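PDB 4L8J: putative efflux transporter from Bacteroides eggerthii, which probably serves as the periplasmic adaptor (membrane-fusion) subunit of an efflux pump. Local coordinates for residues V35-R40 with Q60-I65; T141-N146 with I156-N161. All blocks are in the same frame, centred on the assembly; numbering follows the deposited sequence.

Interaction 1: residues V35-R40 with Q60-I65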
ATOM      1  N   VAL A  35      -2.356   2.712  57.321  1.00 63.35           N
ATOM      2  CA  VAL A  35      -3.081   3.626  58.193  1.00 60.26           C
ATOM      3  C   VAL A  35      -3.004   3.073  59.618  1.00 60.90           C
ATOM      4  O   VAL A  35      -3.338   1.908  59.857  1.00 58.69           O
ATOM      5  CB  VAL A  35      -4.529   3.847  57.711  1.00 62.69           C
ATOM      6  CG1 VAL A  35      -5.283   4.792  58.639  1.00 62.25           C
ATOM      7  CG2 VAL A  35      -4.540   4.378  56.277  1.00 61.82           C
ATOM      8  N   LYS A  36      -2.480   3.896  60.538  1.00 56.44           N
ATOM      9  CA  LYS A  36      -2.360   3.553  61.949  1.00 56.48           C
ATOM     10  C   LYS A  36      -3.711   3.819  62.590  1.00 58.70           C
ATOM     11  O   LYS A  36      -4.229   4.930  62.479  1.00 59.71           O
ATOM     12  CB  LYS A  36      -1.241   4.365  62.616  1.00 59.45           C
ATOM     13  CG  LYS A  36      -0.807   3.825  63.983  1.00 75.85           C
ATOM     14  CD  LYS A  36      -0.098   4.881  64.841  1.00 80.82           C
ATOM     15  CE  LYS A  36      -1.059   5.847  65.494  1.00 81.53           C
ATOM     16  NZ  LYS A  36      -0.357   7.037  66.035  1.00 92.35           N
ATOM     17  N   LEU A  37      -4.336   2.777  63.140  1.00 52.55           N
ATOM     18  CA  LEU A  37      -5.643   2.898  63.780  1.00 50.57           C
ATOM     19  C   LEU A  37      -5.459   3.090  65.245  1.00 50.81           C
ATOM     20  O   LEU A  37      -4.630   2.424  65.857  1.00 49.58           O
ATOM     21  CB  LEU A  37      -6.535   1.679  63.520  1.00 50.89           C
ATOM     22  CG  LEU A  37      -7.171   1.549  62.146  1.00 54.81           C
ATOM     23  CD1 LEU A  37      -8.211   0.449  62.158  1.00 54.76           C
ATOM     24  CD2 LEU A  37      -7.820   2.861  61.708  1.00 57.89           C
ATOM     25  N   ALA A  38      -6.206   4.020  65.819  1.00 46.24           N
ATOM     26  CA  ALA A  38      -6.086   4.276  67.242  1.00 46.85           C
ATOM     27  C   ALA A  38      -7.413   4.679  67.834  1.00 47.52           C
ATOM     28  O   ALA A  38      -8.274   5.206  67.113  1.00 46.20           O
ATOM     29  CB  ALA A  38      -5.062   5.374  67.473  1.00 48.02           C
ATOM     30  N   PHE A  39      -7.584   4.422  69.142  1.00 42.41           N
ATOM     31  CA  PHE A  39      -8.778   4.839  69.880  1.00 41.99           C
ATOM     32  C   PHE A  39      -8.749   6.373  70.060  1.00 47.74           C
ATOM     33  O   PHE A  39      -7.664   6.973  70.070  1.00 47.00           O
ATOM     34  CB  PHE A  39      -8.851   4.139  71.258  1.00 43.17           C
ATOM     35  CG  PHE A  39      -9.278   2.690  71.246  1.00 42.71           C
ATOM     36  CD1 PHE A  39     -10.619   2.341  71.339  1.00 43.33           C
ATOM     37  CD2 PHE A  39      -8.334   1.673  71.187  1.00 43.48           C
ATOM     38  CE1 PHE A  39     -11.012   0.998  71.356  1.00 43.70           C
ATOM     39  CE2 PHE A  39      -8.726   0.327  71.211  1.00 45.20           C
ATOM     40  CZ  PHE A  39     -10.066   0.002  71.281  1.00 42.58           C
ATOM     41  N   ARG A  40      -9.925   7.005  70.177  1.00 44.47           N
ATOM     42  CA  ARG A  40      -9.985   8.449  70.402  1.00 44.48           C
ATOM     43  C   ARG A  40     -10.118   8.713  71.921  1.00 51.22           C
ATOM     44  O   ARG A  40     -10.168   9.868  72.357  1.00 51.43           O
ATOM     45  CB  ARG A  40     -11.132   9.093  69.599  1.00 42.63           C
ATOM     46  CG  ARG A  40     -10.925   9.018  68.076  1.00 48.05           C
ATOM     47  CD  ARG A  40     -12.138   9.515  67.315  1.00 67.42           C
ATOM     48  NE  ARG A  40     -12.050   9.180  65.891  1.00 95.25           N
ATOM     49  CZ  ARG A  40     -13.085   9.155  65.054  1.00116.81           C
ATOM     50  NH1 ARG A  40     -14.309   9.437  65.489  1.00107.96           N
ATOM     51  NH2 ARG A  40     -12.906   8.836  63.778  1.00101.85           N
ATOM     52  N   GLN A  60     -16.288  -2.959  60.632  1.00 41.32           N
ATOM     53  CA  GLN A  60     -15.982  -4.163  61.421  1.00 40.90           C
ATOM     54  C   GLN A  60     -15.185  -3.805  62.679  1.00 42.42           C
ATOM     55  O   GLN A  60     -14.345  -2.905  62.628  1.00 40.50           O
ATOM     56  CB  GLN A  60     -15.210  -5.169  60.576  1.00 41.89           C
ATOM     57  CG  GLN A  60     -15.021  -6.538  61.227  1.00 43.28           C
ATOM     58  CD  GLN A  60     -14.488  -7.562  60.273  1.00 45.17           C
ATOM     59  OE1 GLN A  60     -14.582  -7.429  59.048  1.00 42.86           O
ATOM     60  NE2 GLN A  60     -13.994  -8.652  60.816  1.00 36.53           N
ATOM     61  N   LEU A  61     -15.446  -4.517  63.797  1.00 38.80           N
ATOM     62  CA  LEU A  61     -14.752  -4.270  65.056  1.00 38.06           C
ATOM     63  C   LEU A  61     -13.268  -4.667  64.961  1.00 41.31           C
ATOM     64  O   LEU A  61     -12.944  -5.741  64.487  1.00 40.78           O
ATOM     65  CB  LEU A  61     -15.444  -5.026  66.225  1.00 38.80           C
ATOM     66  CG  LEU A  61     -14.903  -4.796  67.644  1.00 41.70           C
ATOM     67  CD1 LEU A  61     -15.106  -3.359  68.100  1.00 41.11           C
ATOM     68  CD2 LEU A  61     -15.571  -5.722  68.625  1.00 42.25           C
ATOM     69  N   ILE A  62     -12.381  -3.766  65.380  1.00 38.89           N
ATOM     70  CA  ILE A  62     -10.929  -4.004  65.434  1.00 38.25           C
ATOM     71  C   ILE A  62     -10.537  -4.291  66.866  1.00 41.81           C
ATOM     72  O   ILE A  62      -9.777  -5.220  67.134  1.00 42.17           O
ATOM     73  CB  ILE A  62     -10.137  -2.768  64.890  1.00 40.00           C
ATOM     74  CG1 ILE A  62     -10.456  -2.485  63.401  1.00 38.16           C
ATOM     75  CG2 ILE A  62      -8.610  -2.950  65.150  1.00 40.54           C
ATOM     76  CD1 ILE A  62      -9.963  -3.563  62.445  1.00 36.13           C
ATOM     77  N   ALA A  63     -11.040  -3.454  67.793  1.00 38.26           N
ATOM     78  CA  ALA A  63     -10.709  -3.563  69.210  1.00 40.13           C
ATOM     79  C   ALA A  63     -11.724  -2.820  70.039  1.00 44.50           C
ATOM     80  O   ALA A  63     -12.388  -1.928  69.528  1.00 44.24           O
ATOM     81  CB  ALA A  63      -9.305  -3.012  69.478  1.00 40.76           C
ATOM     82  N   ALA A  64     -11.861  -3.197  71.314  1.00 42.39           N
ATOM     83  CA  ALA A  64     -12.759  -2.492  72.233  1.00 42.29           C
ATOM     84  C   ALA A  64     -12.086  -2.313  73.567  1.00 47.43           C
ATOM     85  O   ALA A  64     -11.369  -3.208  74.012  1.00 46.12           O
ATOM     86  CB  ALA A  64     -14.071  -3.251  72.411  1.00 43.22           C
ATOM     87  N   ILE A  65     -12.299  -1.148  74.206  1.00 45.20           N
ATOM     88  CA  ILE A  65     -11.782  -0.886  75.562  1.00 44.72           C
ATOM     89  C   ILE A  65     -12.931  -1.112  76.540  1.00 49.10           C
ATOM     90  O   ILE A  65     -14.097  -1.069  76.123  1.00 48.33           O
ATOM     91  CB  ILE A  65     -11.109   0.512  75.748  1.00 46.79           C
ATOM     92  CG1 ILE A  65     -12.083   1.668  75.488  1.00 46.52           C
ATOM     93  CG2 ILE A  65      -9.823   0.654  74.921  1.00 45.44           C
ATOM     94  CD1 ILE A  65     -11.881   2.884  76.386  1.00 52.81           C
TER

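Interaction 2: residues T141-N146 with I156-N161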
ATOM      1  N   THR A 141      -0.389  -5.248  60.737  1.00 53.22           N
ATOM      2  CA  THR A 141       0.269  -5.475  62.023  1.00 53.86           C
ATOM      3  C   THR A 141      -0.674  -5.215  63.199  1.00 56.32           C
ATOM      4  O   THR A 141      -1.432  -4.249  63.196  1.00 55.56           O
ATOM      5  CB  THR A 141       1.537  -4.565  62.164  1.00 65.35           C
ATOM      6  OG1 THR A 141       2.282  -4.541  60.947  1.00 70.01           O
ATOM      7  CG2 THR A 141       2.459  -4.991  63.302  1.00 63.76           C
ATOM      8  N   ARG A 142      -0.575  -6.064  64.214  1.00 53.09           N
ATOM      9  CA  ARG A 142      -1.248  -5.946  65.493  1.00 54.17           C
ATOM     10  C   ARG A 142      -0.213  -5.380  66.472  1.00 60.62           C
ATOM     11  O   ARG A 142       0.778  -6.059  66.775  1.00 61.23           O
ATOM     12  CB  ARG A 142      -1.769  -7.313  65.929  1.00 53.76           C
ATOM     13  CG  ARG A 142      -2.909  -7.234  66.898  1.00 57.86           C
ATOM     14  CD  ARG A 142      -3.672  -8.520  66.834  1.00 62.93           C
ATOM     15  NE  ARG A 142      -3.325  -9.371  67.957  1.00 69.01           N
ATOM     16  CZ  ARG A 142      -4.173 -10.200  68.550  1.00 79.27           C
ATOM     17  NH1 ARG A 142      -5.414 -10.331  68.095  1.00 54.65           N
ATOM     18  NH2 ARG A 142      -3.784 -10.918  69.586  1.00 71.00           N
ATOM     19  N   LEU A 143      -0.414  -4.121  66.918  1.00 56.75           N
ATOM     20  CA  LEU A 143       0.552  -3.379  67.742  1.00 56.60           C
ATOM     21  C   LEU A 143       0.372  -3.512  69.248  1.00 62.65           C
ATOM     22  O   LEU A 143       1.270  -3.122  70.007  1.00 65.33           O
ATOM     23  CB  LEU A 143       0.491  -1.889  67.367  1.00 55.09           C
ATOM     24  CG  LEU A 143       0.756  -1.564  65.899  1.00 58.28           C
ATOM     25  CD1 LEU A 143       0.382  -0.137  65.592  1.00 56.90           C
ATOM     26  CD2 LEU A 143       2.208  -1.845  65.514  1.00 60.79           C
ATOM     27  N   VAL A 144      -0.772  -4.036  69.693  1.00 56.38           N
ATOM     28  CA  VAL A 144      -1.081  -4.169  71.114  1.00 55.39           C
ATOM     29  C   VAL A 144      -1.567  -5.579  71.407  1.00 56.34           C
ATOM     30  O   VAL A 144      -1.778  -6.357  70.486  1.00 54.71           O
ATOM     31  CB  VAL A 144      -2.136  -3.099  71.559  1.00 58.34           C
ATOM     32  CG1 VAL A 144      -1.516  -1.709  71.660  1.00 57.87           C
ATOM     33  CG2 VAL A 144      -3.334  -3.080  70.610  1.00 56.76           C
ATOM     34  N   GLU A 145      -1.772  -5.881  72.687  1.00 55.15           N
ATOM     35  CA  GLU A 145      -2.279  -7.153  73.196  1.00 56.97           C
ATOM     36  C   GLU A 145      -3.598  -6.934  73.904  1.00 60.46           C
ATOM     37  O   GLU A 145      -3.858  -5.819  74.358  1.00 58.42           O
ATOM     38  CB  GLU A 145      -1.267  -7.783  74.183  1.00 60.13           C
ATOM     39  CG  GLU A 145      -0.012  -8.330  73.532  1.00 75.43           C
ATOM     40  CD  GLU A 145      -0.014  -9.835  73.363  1.00106.04           C
ATOM     41  OE1 GLU A 145      -0.143 -10.552  74.383  1.00103.23           O
ATOM     42  OE2 GLU A 145       0.129 -10.299  72.207  1.00101.13           O
ATOM     43  N   ASN A 146      -4.407  -7.996  74.064  1.00 58.82           N
ATOM     44  CA  ASN A 146      -5.662  -7.866  74.798  1.00 59.46           C
ATOM     45  C   ASN A 146      -5.357  -7.670  76.288  1.00 65.50           C
ATOM     46  O   ASN A 146      -4.307  -8.102  76.755  1.00 66.81           O
ATOM     47  CB  ASN A 146      -6.587  -9.057  74.555  1.00 59.97           C
ATOM     48  CG  ASN A 146      -8.026  -8.798  74.951  1.00 74.21           C
ATOM     49  OD1 ASN A 146      -8.396  -7.678  75.290  1.00 53.06           O
ATOM     50  ND2 ASN A 146      -8.882  -9.819  74.900  1.00 67.84           N
ATOM     51  N   ILE A 156      -3.068   0.829  67.450  1.00 52.42           N
ATOM     52  CA  ILE A 156      -3.666  -0.446  67.855  1.00 50.89           C
ATOM     53  C   ILE A 156      -3.320  -1.491  66.774  1.00 52.62           C
ATOM     54  O   ILE A 156      -2.820  -2.565  67.093  1.00 52.89           O
ATOM     55  CB  ILE A 156      -5.186  -0.289  68.128  1.00 51.72           C
ATOM     56  CG1 ILE A 156      -5.481   0.799  69.217  1.00 50.94           C
ATOM     57  CG2 ILE A 156      -5.863  -1.632  68.438  1.00 51.25           C
ATOM     58  CD1 ILE A 156      -4.935   0.590  70.657  1.00 53.04           C
ATOM     59  N   VAL A 157      -3.584  -1.156  65.506  1.00 47.86           N
ATOM     60  CA  VAL A 157      -3.259  -1.957  64.337  1.00 47.01           C
ATOM     61  C   VAL A 157      -2.849  -1.030  63.184  1.00 53.52           C
ATOM     62  O   VAL A 157      -3.196   0.157  63.181  1.00 51.77           O
ATOM     63  CB  VAL A 157      -4.393  -2.928  63.853  1.00 49.38           C
ATOM     64  CG1 VAL A 157      -4.759  -3.993  64.888  1.00 48.94           C
ATOM     65  CG2 VAL A 157      -5.621  -2.182  63.312  1.00 47.96           C
ATOM     66  N   ARG A 158      -2.168  -1.611  62.183  1.00 51.89           N
ATOM     67  CA  ARG A 158      -1.795  -0.988  60.914  1.00 50.87           C
ATOM     68  C   ARG A 158      -2.649  -1.676  59.882  1.00 50.88           C
ATOM     69  O   ARG A 158      -2.553  -2.887  59.734  1.00 51.02           O
ATOM     70  CB  ARG A 158      -0.280  -1.123  60.633  1.00 53.91           C
ATOM     71  CG  ARG A 158       0.564  -0.425  61.698  1.00 73.01           C
ATOM     72  CD  ARG A 158       2.045  -0.720  61.610  1.00 87.97           C
ATOM     73  NE  ARG A 158       2.786   0.119  62.553  1.00 97.87           N
ATOM     74  CZ  ARG A 158       4.110   0.214  62.600  1.00112.75           C
ATOM     75  NH1 ARG A 158       4.862  -0.473  61.748  1.00 98.18           N
ATOM     76  NH2 ARG A 158       4.693   1.003  63.494  1.00 99.77           N
ATOM     77  N   LEU A 159      -3.579  -0.934  59.282  1.00 45.10           N
ATOM     78  CA  LEU A 159      -4.540  -1.408  58.301  1.00 44.08           C
ATOM     79  C   LEU A 159      -4.178  -0.871  56.893  1.00 50.77           C
ATOM     80  O   LEU A 159      -4.065   0.350  56.718  1.00 50.06           O
ATOM     81  CB  LEU A 159      -5.952  -0.926  58.722  1.00 43.25           C
ATOM     82  CG  LEU A 159      -7.138  -1.293  57.801  1.00 46.62           C
ATOM     83  CD1 LEU A 159      -7.492  -2.762  57.905  1.00 46.81           C
ATOM     84  CD2 LEU A 159      -8.362  -0.454  58.109  1.00 46.35           C
ATOM     85  N   VAL A 160      -4.010  -1.769  55.900  1.00 47.92           N
ATOM     86  CA  VAL A 160      -3.707  -1.333  54.535  1.00 47.44           C
ATOM     87  C   VAL A 160      -5.003  -1.403  53.715  1.00 49.10           C
ATOM     88  O   VAL A 160      -5.720  -2.413  53.779  1.00 47.73           O
ATOM     89  CB  VAL A 160      -2.502  -2.066  53.858  1.00 52.51           C
ATOM     90  CG1 VAL A 160      -1.208  -1.838  54.640  1.00 53.04           C
ATOM     91  CG2 VAL A 160      -2.746  -3.549  53.686  1.00 52.91           C
ATOM     92  N   ASN A 161      -5.338  -0.292  53.010  1.00 44.08           N
ATOM     93  CA  ASN A 161      -6.522  -0.174  52.176  1.00 44.11           C
ATOM     94  C   ASN A 161      -6.392  -1.109  50.980  1.00 51.09           C
ATOM     95  O   ASN A 161      -5.402  -1.023  50.248  1.00 52.73           O
ATOM     96  CB  ASN A 161      -6.711   1.291  51.715  1.00 43.40           C
ATOM     97  CG  ASN A 161      -8.078   1.598  51.169  1.00 55.03           C
ATOM     98  OD1 ASN A 161      -8.640   0.853  50.366  1.00 49.82           O
ATOM     99  ND2 ASN A 161      -8.662   2.706  51.605  1.00 50.98           N
TER

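Interaction 1: residues V35-R40 with Q60-I65
In the core of the barrel-sandwich (lipoyl-like) domain, L37 on strand 34-38 and F39 just beyond it meet I62, A63 and I65 of strand 61-65. The CA atoms of L37 and I62 lie 8.8 Å apart, too far for backbone pairing, and side chains fill the gap between two runs whose directions differ by 21°. F39 does most of the work. With CG anti to its own carbonyl carbon (chi1 -76°), its ring is carried across to strand 61-65. Methyl CG2 of I65 sits over one ring face, 3.7 Å from the centroid of the F39 ring and 12° off the normal, a well-centred CH-pi contact. The leading atom CZ of F39 reaches the backbone, 3.5 Å from A63 O in an oblique approach, while A64 N lies at the ring edge near its plane. F39 CZ also touches A63 CB at 3.6 Å, consistent with a small residue letting the ring approach the strand. Without the ring, as with an alanine here, I65 CG2 would probably lose its aromatic platform and a gap would be likely to open between the sheets. Farther along, L37 CD1 meets I62 CG1 at 3.9 Å, the two side chains crossing at about a right angle. A classic beta bulge sets I62 and A63 together against L131, consistent with both CB bonds pointing toward residues 37-39. Around the contact, I156 and V157 of strand 155-161 pack against F39 and L37, while L131 of strand 130-132 and I45 of strand 43-47 also touch the F39 side chain.

Interaction 2: residues T141-N146 with I156-N161
T141 begins the contact as the antiparallel hydrogen-bonded partner of R158. Its carbonyl O accepts R158 N at 2.9 Å in the carbonyl plane, with an N-H...O angle of 161°, whereas the return bond from T141 N to R158 O is weak at 3.4 Å. The same T141 O also receives a CA-H...O contact from V157 CA at 3.1 Å. On the face that carries T141 and R158, the side chains run alongside each other in the same direction, T141 OG1 lying 3.9 Å from R158 CD. R142 forms the next, non-hydrogen-bonded pair with V157; its side chain is on the face shared with V157, opposite T141 and R158, where NH1 bonds to V50 O and NH2 to a glycerol probably from the crystallisation liquor. At L143 the regular strand has ended, yet L143 N still donates to I156 O over 2.9 Å, tilted 34° from the carbonyl plane. The leucine crosses R158 at about a right angle, and its CD2 lies over one guanidinium face, 3.6 Å from R158 NE. The extended R158 chain from CG to NE brings the flat group to that methyl. V144 is buried and its CB bond points toward strand 155-161: methyl CG2, held between the backbone N and the carbonyl carbon (chi1 -74° places CG1 anti to that carbon), meets I156 CG2 at 3.6 Å. This last pair also reaches the second sheet, since I45 of strand 43-47 touches both V144 and I156. Strand 155-161 is itself central in its sheet, flanked by strand 137-142 and by strand 34-38, with Y34 of the latter packing against R158.

In the fold
Strand 155-161 joins the two contacts: it pairs with 137-142 in interaction 2 and with 34-38, the strand that supplies L37 to interaction 1 and leads into F39, through probable hydrogen bonds between L37 O and I156 N and between L37 N and V157 O. Interaction 2 therefore works within one sheet, whereas interaction 1 spans the space between two. Their chemistry follows: all six touching residues of interaction 1 are buried and meet mainly through apolar and ring contacts, while interaction 2 is partly buried and rests largely on backbone bonds, with T141 and R158 remaining partly exposed. The inward side chains merge where I62 packs on V157, making one continuous sandwich core.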